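PDB 2B8M: uncharacterized protein MJ0764 from Methanocaldococcus jannaschii, which is of unknown function but belongs to the RmlC-like cupins, whose double-stranded beta-helix barrel often houses a small ligand or metal. Local coordinates for residues 27-32 with 95-100; 61-66 with 80-85; 44-49 with 102-107. One frame throughout, in Å; residues are numbered along the deposited sequence.

Contact 1 (27-32 with 95-100); sequences VQINHI and EFFVVK. With SO4 (sulfate ion), chain B.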
loop_
_atom_site.group_PDB
_atom_site.type_symbol
_atom_site.label_atom_id
_atom_site.label_comp_id
_atom_site.label_asym_id
_atom_site.label_seq_id
_atom_site.Cartn_x
_atom_site.Cartn_y
_atom_site.Cartn_z
ATOM N N VAL A 27 11.098 -1.912 -4.425
ATOM C CA VAL A 27 10.005 -1.117 -3.854
ATOM C C VAL A 27 10.350 -0.646 -2.442
ATOM O O VAL A 27 11.110 -1.281 -1.729
ATOM C CB VAL A 27 8.641 -1.891 -3.800
ATOM C CG1 VAL A 27 8.599 -2.861 -2.615
ATOM C CG2 VAL A 27 7.419 -0.980 -3.707
ATOM N N GLN A 28 9.740 0.467 -2.048
ATOM C CA GLN A 28 9.726 0.922 -0.671
ATOM C C GLN A 28 8.281 1.110 -0.216
ATOM O O GLN A 28 7.427 1.621 -0.952
ATOM C CB GLN A 28 10.507 2.209 -0.469
ATOM C CG GLN A 28 11.929 2.145 -0.809
ATOM C CD GLN A 28 12.588 3.514 -0.753
ATOM O OE1 GLN A 28 12.063 4.506 -1.290
ATOM N NE2 GLN A 28 13.736 3.585 -0.106
ATOM N N ILE A 29 7.995 0.642 0.995
ATOM C CA ILE A 29 6.683 0.827 1.588
ATOM C C ILE A 29 6.856 1.320 3.018
ATOM O O ILE A 29 7.453 0.655 3.861
ATOM C CB ILE A 29 5.812 -0.469 1.543
ATOM C CG1 ILE A 29 5.746 -1.060 0.125
ATOM C CG2 ILE A 29 4.401 -0.170 2.083
ATOM C CD1 ILE A 29 4.999 -2.346 0.014
ATOM N N ASN A 30 6.315 2.499 3.291
ATOM C CA ASN A 30 6.339 3.100 4.619
ATOM C C ASN A 30 4.927 3.250 5.157
ATOM O O ASN A 30 3.964 3.329 4.389
ATOM C CB ASN A 30 7.076 4.451 4.564
ATOM C CG ASN A 30 8.424 4.333 3.951
ATOM O OD1 ASN A 30 9.100 3.304 4.110
ATOM N ND2 ASN A 30 8.855 5.366 3.244
ATOM N N HIS A 31 4.810 3.289 6.492
ATOM C CA HIS A 31 3.559 3.506 7.166
ATOM C C HIS A 31 3.696 4.753 8.026
ATOM O O HIS A 31 4.620 4.866 8.821
ATOM C CB HIS A 31 3.227 2.307 8.003
ATOM C CG HIS A 31 2.042 2.505 8.897
ATOM N ND1 HIS A 31 2.156 2.512 10.262
ATOM C CD2 HIS A 31 0.738 2.728 8.619
ATOM C CE1 HIS A 31 0.959 2.699 10.796
ATOM N NE2 HIS A 31 0.080 2.814 9.820
ATOM N N ILE A 32 2.795 5.696 7.834
ATOM C CA ILE A 32 2.880 6.981 8.523
ATOM C C ILE A 32 1.553 7.307 9.246
ATOM O O ILE A 32 0.477 7.143 8.688
ATOM C CB ILE A 32 3.265 8.140 7.575
ATOM C CG1 ILE A 32 4.618 7.812 6.904
ATOM C CG2 ILE A 32 3.358 9.445 8.337
ATOM C CD1 ILE A 32 5.031 8.725 5.876
ATOM N N GLU A 95 -3.575 8.633 8.711
ATOM C CA GLU A 95 -2.820 7.412 8.556
ATOM C C GLU A 95 -2.753 7.043 7.077
ATOM O O GLU A 95 -3.783 6.953 6.410
ATOM C CB GLU A 95 -3.453 6.276 9.377
ATOM C CG GLU A 95 -2.587 5.061 9.400
ATOM C CD GLU A 95 -3.137 3.938 10.245
ATOM O OE1 GLU A 95 -4.217 4.124 10.833
ATOM O OE2 GLU A 95 -2.495 2.860 10.308
ATOM N N PHE A 96 -1.542 6.812 6.577
ATOM C CA PHE A 96 -1.349 6.429 5.163
ATOM C C PHE A 96 -0.161 5.499 4.989
ATOM O O PHE A 96 0.722 5.439 5.855
ATOM C CB PHE A 96 -1.270 7.636 4.225
ATOM C CG PHE A 96 -0.208 8.597 4.555
ATOM C CD1 PHE A 96 -0.358 9.466 5.609
ATOM C CD2 PHE A 96 0.957 8.651 3.815
ATOM C CE1 PHE A 96 0.655 10.393 5.922
ATOM C CE2 PHE A 96 1.966 9.537 4.112
ATOM C CZ PHE A 96 1.827 10.406 5.184
ATOM N N PHE A 97 -0.160 4.780 3.876
ATOM C CA PHE A 97 1.024 4.110 3.391
ATOM C C PHE A 97 1.622 4.864 2.236
ATOM O O PHE A 97 0.906 5.478 1.455
ATOM C CB PHE A 97 0.726 2.675 2.966
ATOM C CG PHE A 97 0.229 1.831 4.101
ATOM C CD1 PHE A 97 -1.126 1.790 4.421
ATOM C CD2 PHE A 97 1.129 1.106 4.873
ATOM C CE1 PHE A 97 -1.539 1.042 5.493
ATOM C CE2 PHE A 97 0.701 0.341 5.927
ATOM C CZ PHE A 97 -0.617 0.316 6.243
ATOM N N VAL A 98 2.939 4.766 2.137
ATOM C CA VAL A 98 3.693 5.352 1.054
ATOM C C VAL A 98 4.299 4.195 0.284
ATOM O O VAL A 98 4.976 3.375 0.871
ATOM C CB VAL A 98 4.832 6.240 1.567
ATOM C CG1 VAL A 98 5.628 6.796 0.442
ATOM C CG2 VAL A 98 4.296 7.381 2.423
ATOM N N VAL A 99 4.009 4.128 -1.020
ATOM C CA VAL A 99 4.535 3.093 -1.880
ATOM C C VAL A 99 5.408 3.793 -2.904
ATOM O O VAL A 99 4.989 4.737 -3.570
ATOM C CB VAL A 99 3.410 2.318 -2.592
ATOM C CG1 VAL A 99 3.994 1.372 -3.652
ATOM C CG2 VAL A 99 2.520 1.615 -1.594
ATOM N N LYS A 100 6.649 3.352 -3.021
ATOM C CA LYS A 100 7.569 3.984 -3.951
ATOM C C LYS A 100 8.164 2.916 -4.839
ATOM O O LYS A 100 8.673 1.899 -4.367
ATOM C CB LYS A 100 8.653 4.759 -3.198
ATOM C CG LYS A 100 8.131 5.859 -2.289
ATOM C CD LYS A 100 9.177 6.283 -1.295
ATOM C CE LYS A 100 10.389 6.833 -1.971
ATOM N NZ LYS A 100 11.436 7.240 -0.997
HETATM S S SO4 B . 14.266 7.273 1.076
HETATM O O1 SO4 B . 14.681 6.416 -0.038
HETATM O O2 SO4 B . 13.721 6.445 2.156
HETATM O O3 SO4 B . 15.406 8.035 1.585
HETATM O O4 SO4 B . 13.246 8.209 0.623
#

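Contact 2 (61-66 with 80-85); sequences TLEDQE and FNVKML. With EDO (1,2-ethanediol), chain G.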
loop_
_atom_site.group_PDB
_atom_site.type_symbol
_atom_site.label_atom_id
_atom_site.label_comp_id
_atom_site.label_asym_id
_atom_site.label_seq_id
_atom_site.Cartn_x
_atom_site.Cartn_y
_atom_site.Cartn_z
ATOM N N THR A 61 0.473 19.660 -0.526
ATOM C CA THR A 61 0.868 20.774 -1.352
ATOM C C THR A 61 2.000 20.324 -2.254
ATOM O O THR A 61 3.057 19.904 -1.778
ATOM C CB THR A 61 1.291 22.020 -0.513
ATOM O OG1 THR A 61 0.277 22.298 0.477
ATOM C CG2 THR A 61 1.406 23.214 -1.392
ATOM N N LEU A 62 1.764 20.433 -3.563
ATOM C CA LEU A 62 2.716 20.063 -4.557
ATOM C C LEU A 62 3.131 21.295 -5.335
ATOM O O LEU A 62 2.287 22.094 -5.792
ATOM C CB LEU A 62 2.153 19.026 -5.526
ATOM C CG LEU A 62 1.675 17.703 -4.956
ATOM C CD1 LEU A 62 1.271 16.811 -6.115
ATOM C CD2 LEU A 62 2.736 17.024 -4.112
ATOM N N GLU A 63 4.436 21.463 -5.473
ATOM C CA GLU A 63 4.994 22.589 -6.216
ATOM C C GLU A 63 4.299 23.902 -5.891
ATOM O O GLU A 63 4.265 24.260 -4.732
ATOM C CB GLU A 63 5.026 22.296 -7.719
ATOM C CG GLU A 63 5.906 21.163 -8.132
ATOM C CD GLU A 63 7.409 21.432 -8.012
ATOM O OE1 GLU A 63 7.831 22.602 -7.996
ATOM O OE2 GLU A 63 8.202 20.452 -7.948
ATOM N N ASP A 64 3.771 24.599 -6.896
ATOM C CA ASP A 64 3.140 25.932 -6.743
ATOM C C ASP A 64 1.620 25.880 -6.621
ATOM O O ASP A 64 0.946 26.930 -6.658
ATOM C CB ASP A 64 3.553 26.834 -7.920
ATOM C CG ASP A 64 5.005 27.304 -7.805
ATOM N N GLN A 65 1.079 24.676 -6.468
ATOM C CA GLN A 65 -0.362 24.484 -6.330
ATOM C C GLN A 65 -0.838 24.932 -4.962
ATOM O O GLN A 65 -0.087 24.919 -3.985
ATOM C CB GLN A 65 -0.735 23.004 -6.454
ATOM C CG GLN A 65 -0.334 22.320 -7.748
ATOM C CD GLN A 65 -0.956 20.945 -7.949
ATOM O OE1 GLN A 65 -1.259 20.195 -6.998
ATOM N NE2 GLN A 65 -1.119 20.590 -9.195
ATOM N N GLU A 66 -2.113 25.301 -4.902
ATOM C CA GLU A 66 -2.814 25.399 -3.626
ATOM C C GLU A 66 -2.831 24.020 -2.941
ATOM O O GLU A 66 -2.716 22.975 -3.587
ATOM C CB GLU A 66 -4.234 25.920 -3.825
ATOM C CG GLU A 66 -4.283 27.317 -4.447
ATOM C CD GLU A 66 -3.483 28.344 -3.658
ATOM O OE1 GLU A 66 -3.611 28.384 -2.408
ATOM O OE2 GLU A 66 -2.713 29.105 -4.290
ATOM N N PHE A 80 7.671 11.349 -9.606
ATOM C CA PHE A 80 9.081 11.564 -9.344
ATOM C C PHE A 80 9.524 13.015 -9.595
ATOM O O PHE A 80 9.129 13.656 -10.581
ATOM C CB PHE A 80 9.855 10.557 -10.202
ATOM C CG PHE A 80 11.326 10.741 -10.210
ATOM C CD1 PHE A 80 12.065 10.619 -9.044
ATOM C CD2 PHE A 80 11.983 11.038 -11.386
ATOM C CE1 PHE A 80 13.431 10.774 -9.058
ATOM C CE2 PHE A 80 13.362 11.200 -11.411
ATOM C CZ PHE A 80 14.088 11.065 -10.229
ATOM N N ASN A 81 10.374 13.497 -8.681
ATOM C CA ASN A 81 11.020 14.778 -8.756
ATOM C C ASN A 81 10.064 15.934 -8.638
ATOM O O ASN A 81 10.209 16.935 -9.340
ATOM C CB ASN A 81 11.830 14.889 -10.053
ATOM C CG ASN A 81 13.291 14.762 -9.814
ATOM O OD1 ASN A 81 13.791 15.137 -8.757
ATOM N ND2 ASN A 81 14.010 14.240 -10.808
ATOM N N VAL A 82 9.129 15.807 -7.716
ATOM C CA VAL A 82 8.106 16.806 -7.459
ATOM C C VAL A 82 8.223 17.265 -5.986
ATOM O O VAL A 82 8.272 16.421 -5.058
ATOM C CB VAL A 82 6.686 16.218 -7.724
ATOM C CG1 VAL A 82 5.578 17.142 -7.227
ATOM C CG2 VAL A 82 6.470 15.935 -9.195
ATOM N N LYS A 83 8.214 18.575 -5.770
ATOM C CA LYS A 83 8.261 19.142 -4.432
ATOM C C LYS A 83 6.938 18.940 -3.744
ATOM O O LYS A 83 5.880 19.343 -4.286
ATOM C CB LYS A 83 8.565 20.622 -4.474
ATOM C CG LYS A 83 8.783 21.224 -3.115
ATOM C CD LYS A 83 9.540 22.536 -3.184
ATOM C CE LYS A 83 8.910 23.544 -4.119
ATOM N NZ LYS A 83 9.579 24.849 -4.090
HETATM N N MSE A 84 6.992 18.288 -2.592
HETATM C CA MSE A 84 5.787 17.975 -1.851
HETATM C C MSE A 84 5.871 18.244 -0.363
HETATM O O MSE A 84 6.947 18.217 0.269
HETATM C CB MSE A 84 5.410 16.507 -2.009
HETATM C CG MSE A 84 6.512 15.561 -1.577
HETATM SE SE MSE A 84 6.140 13.694 -2.058
HETATM C CE MSE A 84 4.613 13.478 -1.028
ATOM N N LEU A 85 4.704 18.538 0.176
ATOM C CA LEU A 85 4.519 18.630 1.615
ATOM C C LEU A 85 3.213 17.952 2.022
ATOM O O LEU A 85 2.153 18.232 1.420
ATOM C CB LEU A 85 4.425 20.068 2.017
ATOM C CG LEU A 85 4.140 20.345 3.484
ATOM C CD1 LEU A 85 5.261 19.785 4.307
ATOM C CD2 LEU A 85 3.895 21.797 3.711
HETATM C C1 EDO G . -4.639 24.953 -8.359
HETATM O O1 EDO G . -3.578 24.904 -7.423
HETATM C C2 EDO G . -5.889 25.246 -7.553
HETATM O O2 EDO G . -6.069 24.144 -6.659
HETATM O O HOH W 1 0.469 20.584 2.702
HETATM O O HOH W 2 9.996 19.607 -9.793
#

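Contact 3 (44-49 with 102-107); sequences YSNSYV and PHPKKL. With SO4 (sulfate ion), chain B.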
loop_
_atom_site.group_PDB
_atom_site.type_symbol
_atom_site.label_atom_id
_atom_site.label_comp_id
_atom_site.label_asym_id
_atom_site.label_seq_id
_atom_site.Cartn_x
_atom_site.Cartn_y
_atom_site.Cartn_z
ATOM N N TYR A 44 11.568 16.856 -2.387
ATOM C CA TYR A 44 11.218 16.406 -3.748
ATOM C C TYR A 44 11.173 14.901 -3.729
ATOM O O TYR A 44 12.098 14.241 -3.199
ATOM C CB TYR A 44 12.279 16.838 -4.740
ATOM C CG TYR A 44 12.229 18.304 -5.051
ATOM C CD1 TYR A 44 12.662 19.249 -4.111
ATOM C CD2 TYR A 44 11.691 18.758 -6.246
ATOM C CE1 TYR A 44 12.583 20.611 -4.380
ATOM C CE2 TYR A 44 11.614 20.107 -6.534
ATOM C CZ TYR A 44 12.077 21.035 -5.608
ATOM O OH TYR A 44 11.989 22.375 -5.908
ATOM N N SER A 45 10.129 14.334 -4.323
ATOM C CA SER A 45 9.993 12.886 -4.347
ATOM C C SER A 45 11.195 12.286 -5.015
ATOM O O SER A 45 11.632 12.797 -6.042
ATOM C CB SER A 45 8.757 12.466 -5.128
ATOM O OG SER A 45 8.719 13.165 -6.357
ATOM N N ASN A 46 11.743 11.208 -4.450
ATOM C CA ASN A 46 12.908 10.552 -5.057
ATOM C C ASN A 46 12.551 9.255 -5.776
ATOM O O ASN A 46 13.433 8.522 -6.201
ATOM C CB ASN A 46 14.042 10.296 -4.047
ATOM C CG ASN A 46 13.649 9.355 -2.907
ATOM O OD1 ASN A 46 12.526 8.816 -2.836
ATOM N ND2 ASN A 46 14.598 9.148 -2.000
ATOM N N SER A 47 11.263 9.006 -5.919
ATOM C CA SER A 47 10.783 8.038 -6.877
ATOM C C SER A 47 9.364 8.381 -7.198
ATOM O O SER A 47 8.840 9.404 -6.757
ATOM C CB SER A 47 10.896 6.608 -6.332
ATOM O OG SER A 47 10.690 5.579 -7.330
ATOM N N TYR A 48 8.699 7.482 -7.927
ATOM C CA TYR A 48 7.286 7.604 -8.208
ATOM C C TYR A 48 6.516 7.140 -6.971
ATOM O O TYR A 48 6.762 6.051 -6.425
ATOM C CB TYR A 48 6.907 6.794 -9.456
ATOM C CG TYR A 48 7.575 7.299 -10.670
ATOM C CD1 TYR A 48 7.009 8.315 -11.429
ATOM C CD2 TYR A 48 8.825 6.809 -11.032
ATOM C CE1 TYR A 48 7.675 8.784 -12.554
ATOM C CE2 TYR A 48 9.483 7.284 -12.117
ATOM C CZ TYR A 48 8.900 8.282 -12.884
ATOM O OH TYR A 48 9.587 8.793 -13.993
ATOM N N VAL A 49 5.586 7.980 -6.516
ATOM C CA VAL A 49 4.948 7.820 -5.183
ATOM C C VAL A 49 3.460 7.607 -5.294
ATOM O O VAL A 49 2.783 8.286 -6.061
ATOM C CB VAL A 49 5.192 9.061 -4.296
ATOM C CG1 VAL A 49 4.439 8.983 -2.926
ATOM C CG2 VAL A 49 6.675 9.282 -4.100
ATOM N N PRO A 102 10.242 2.678 -8.869
ATOM C CA PRO A 102 11.212 1.690 -8.360
ATOM C C PRO A 102 11.967 2.245 -7.142
ATOM O O PRO A 102 11.725 3.375 -6.728
ATOM C CB PRO A 102 12.179 1.562 -9.528
ATOM C CG PRO A 102 12.164 2.914 -10.142
ATOM C CD PRO A 102 10.757 3.380 -10.049
ATOM N N HIS A 103 12.906 1.485 -6.601
ATOM C CA HIS A 103 13.707 1.996 -5.510
ATOM C C HIS A 103 14.419 3.267 -6.017
ATOM O O HIS A 103 14.880 3.301 -7.173
ATOM C CB HIS A 103 14.765 0.971 -5.074
ATOM C CG HIS A 103 15.457 1.356 -3.814
ATOM N ND1 HIS A 103 16.505 2.249 -3.798
ATOM C CD2 HIS A 103 15.182 1.062 -2.522
ATOM C CE1 HIS A 103 16.888 2.434 -2.546
ATOM N NE2 HIS A 103 16.095 1.733 -1.751
ATOM N N PRO A 104 14.483 4.317 -5.178
ATOM C CA PRO A 104 15.151 5.563 -5.555
ATOM C C PRO A 104 16.537 5.376 -6.194
ATOM O O PRO A 104 16.923 6.127 -7.088
ATOM C CB PRO A 104 15.225 6.309 -4.231
ATOM C CG PRO A 104 13.984 5.889 -3.490
ATOM C CD PRO A 104 13.774 4.456 -3.887
ATOM N N LYS A 105 17.287 4.363 -5.779
ATOM C CA LYS A 105 18.626 4.200 -6.335
ATOM C C LYS A 105 18.586 3.984 -7.842
ATOM O O LYS A 105 19.520 4.381 -8.568
ATOM C CB LYS A 105 19.401 3.087 -5.628
ATOM C CG LYS A 105 18.959 1.667 -5.977
ATOM C CD LYS A 105 19.597 0.685 -4.985
ATOM C CE LYS A 105 19.219 -0.746 -5.278
ATOM N NZ LYS A 105 20.097 -1.649 -4.465
ATOM N N LYS A 106 17.501 3.390 -8.329
ATOM C CA LYS A 106 17.367 3.093 -9.739
ATOM C C LYS A 106 17.152 4.348 -10.550
ATOM O O LYS A 106 17.379 4.356 -11.754
ATOM C CB LYS A 106 16.242 2.094 -9.993
ATOM C CG LYS A 106 16.441 0.752 -9.297
ATOM C CD LYS A 106 17.616 -0.060 -9.833
ATOM C CE LYS A 106 17.581 -1.485 -9.278
ATOM N N LEU A 107 16.730 5.421 -9.898
ATOM C CA LEU A 107 16.508 6.663 -10.608
ATOM C C LEU A 107 17.676 7.607 -10.424
ATOM O O LEU A 107 17.681 8.720 -10.990
ATOM C CB LEU A 107 15.224 7.292 -10.132
ATOM C CG LEU A 107 13.991 6.478 -10.544
ATOM C CD1 LEU A 107 12.786 7.102 -9.977
ATOM C CD2 LEU A 107 13.885 6.412 -12.054
HETATM S S SO4 B . 14.266 7.273 1.076
HETATM O O1 SO4 B . 14.681 6.416 -0.038
HETATM O O2 SO4 B . 13.721 6.445 2.156
HETATM O O3 SO4 B . 15.406 8.035 1.585
HETATM O O4 SO4 B . 13.246 8.209 0.623
HETATM O O HOH W 3 16.098 8.797 -6.836
#

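Contact 1 (27-32 with 95-100)
His31 and Phe97 face each other as a non-hydrogen-bonded pair of antiparallel strands, yet their rings do not stack: the planes are turned 38° apart, and His31 brings CD2 over one face of Phe97, near the rim. With CG anti to the backbone N (chi1 172°), the imidazole reaches along the sheet to Glu95. The extended glutamate crosses it obliquely, and His31 NE2 gives a nearly straight hydrogen bond of 2.6 Å to Glu95 OE2, leaving in the ring plane and arriving on the anti side of the carboxylate. Because ND1 bonds to Glu19, both ring nitrogens are engaged and the rotation of the ring is fixed.

The opposite face of the sheet carries Ile32 and Phe96, side by side. Ile32 CB sits 3.9 Å from the centroid of the Phe96 ring in a CH-pi contact, and CD1 continues over to Val98 CG2 at 3.8 Å. At the far end of this face Gln28 and Lys100 cross. Lys100 NZ makes a weak bond of 2.8 Å to Gln28 OE1, its stronger partner being Asn46, while Gln28 NE2 donates to a sulfate oxygen, O1, at 3.0 Å. The bend of the lysine at chi3 carries NZ toward the same anion.

Six backbone hydrogen bonds join the pair. In the five-stranded sheet of the cupin barrel, strand 28-35 lies between 17-23 and 93-100, which in turn borders 49-55; Ile29, Phe97 and Val99 pack against the second subunit.

Contact 2 (61-66 with 80-85)
Thr61 and Leu85 form a hydrogen-bonded antiparallel pair, each backbone N donating to the other's O at 2.9 Å. Two residues further on, past the non-hydrogen-bonded pair Leu62-Met84, Glu63 N reaches Lys83 O at 2.8 Å, so the pairing runs just past the last residue of strand 57-62. A side chain then takes over from the backbone: Lys83 N donates almost straight (175°) to Glu63 OE2 at 2.9 Å, approaching from above the carboxylate plane. The glutamate bends at chi2 (-71°), which folds its carboxylate back over the neighbouring strand.

This is one end of the inner strand pair, 57-62 with 83-87, of the smaller sheet of the cupin barrel, and the chain leaves the first strand through a type II' turn, Leu62 to Gln65. Glu63, with a positive phi, takes the turn's second position.

Apolar contact is confined to a few groups. Leu62 CD2 presses on CB of the selenomethionine Met84 at 3.4 Å, tighter than usual, and lies 4.2 Å from Val82 CG1. Leu62 and Met84 lie alongside each other and point the same way.

Two waters add bridges: one molecule links Thr61 OG1 with Leu85 O, and another donates to both Glu63 OE2 and Asn81 O.

Contact 3 (44-49 with 102-107)
The loop between strands 43-44 and 49-55, where it meets the segment that follows strand 93-100, lines one flank of the place where a sulfate, probably from the crystallisation liquor, is bound, with Asn46 and Pro104 touching beside the anion. Asn46 crosses the proline ring obliquely, its OD1 3.3 Å from Pro104 CG. A chi1 of 62° turns the Asn46 amide toward the sulfate. ND2 donates to O4 of the ion at 3.1 Å and more weakly to O1, and OD1 accepts from Lys100.

Ser47 makes the direct polar link. Its OG gives a short 2.5 Å hydrogen bond to Pro102 O, meeting a lone pair in the carbonyl plane. Beside it Tyr48 offers its ring edge to Pro102, CD2 lying 4.1 Å from Pro102 CD, while Leu107 CD1 comes within 3.9 Å of Tyr48 CE2. On the second subunit, His26 stacks on this tyrosine and packs on Pro102. A water donates to both Asn46 O and Pro104 O, joining the backbones.

Residues 104-106 take helical backbone angles, and Lys106 N and Leu107 N bond back three residues, to His103 O and Pro104 O. Prolines lack a backbone N-H, and here Pro102 and Pro104 meet the loop through carbonyl oxygens and ring carbons; the donors are a serine hydroxyl and a water, while Asn46 divides its amide, ND2 to the sulfate and OD1 to Lys100.

Overall arrangement
Contact 1 supplies an interior strand pair of the larger sheet, contact 2 the end of a strand pair in the smaller one, and contact 3 joins two loops at the end of the barrel where contact 2 lies. Contacts 1 and 3, centres 13 Å apart, meet at the sulfate: Lys100 NZ bonds to Asn46 OD1 at 2.7 Å, and Gln28 and Asn46 both donate to the ion, with Lys20 as a further donor. Contact 2 touches contact 3 through Ser45, whose N lies 2.9 Å from Val82 O, but stays about 7 Å from contact 1 at the nearest atoms. The sulfate probably came from the crystallisation liquor, so whether it marks a functional pocket remains open. All three contacts also touch the second subunit.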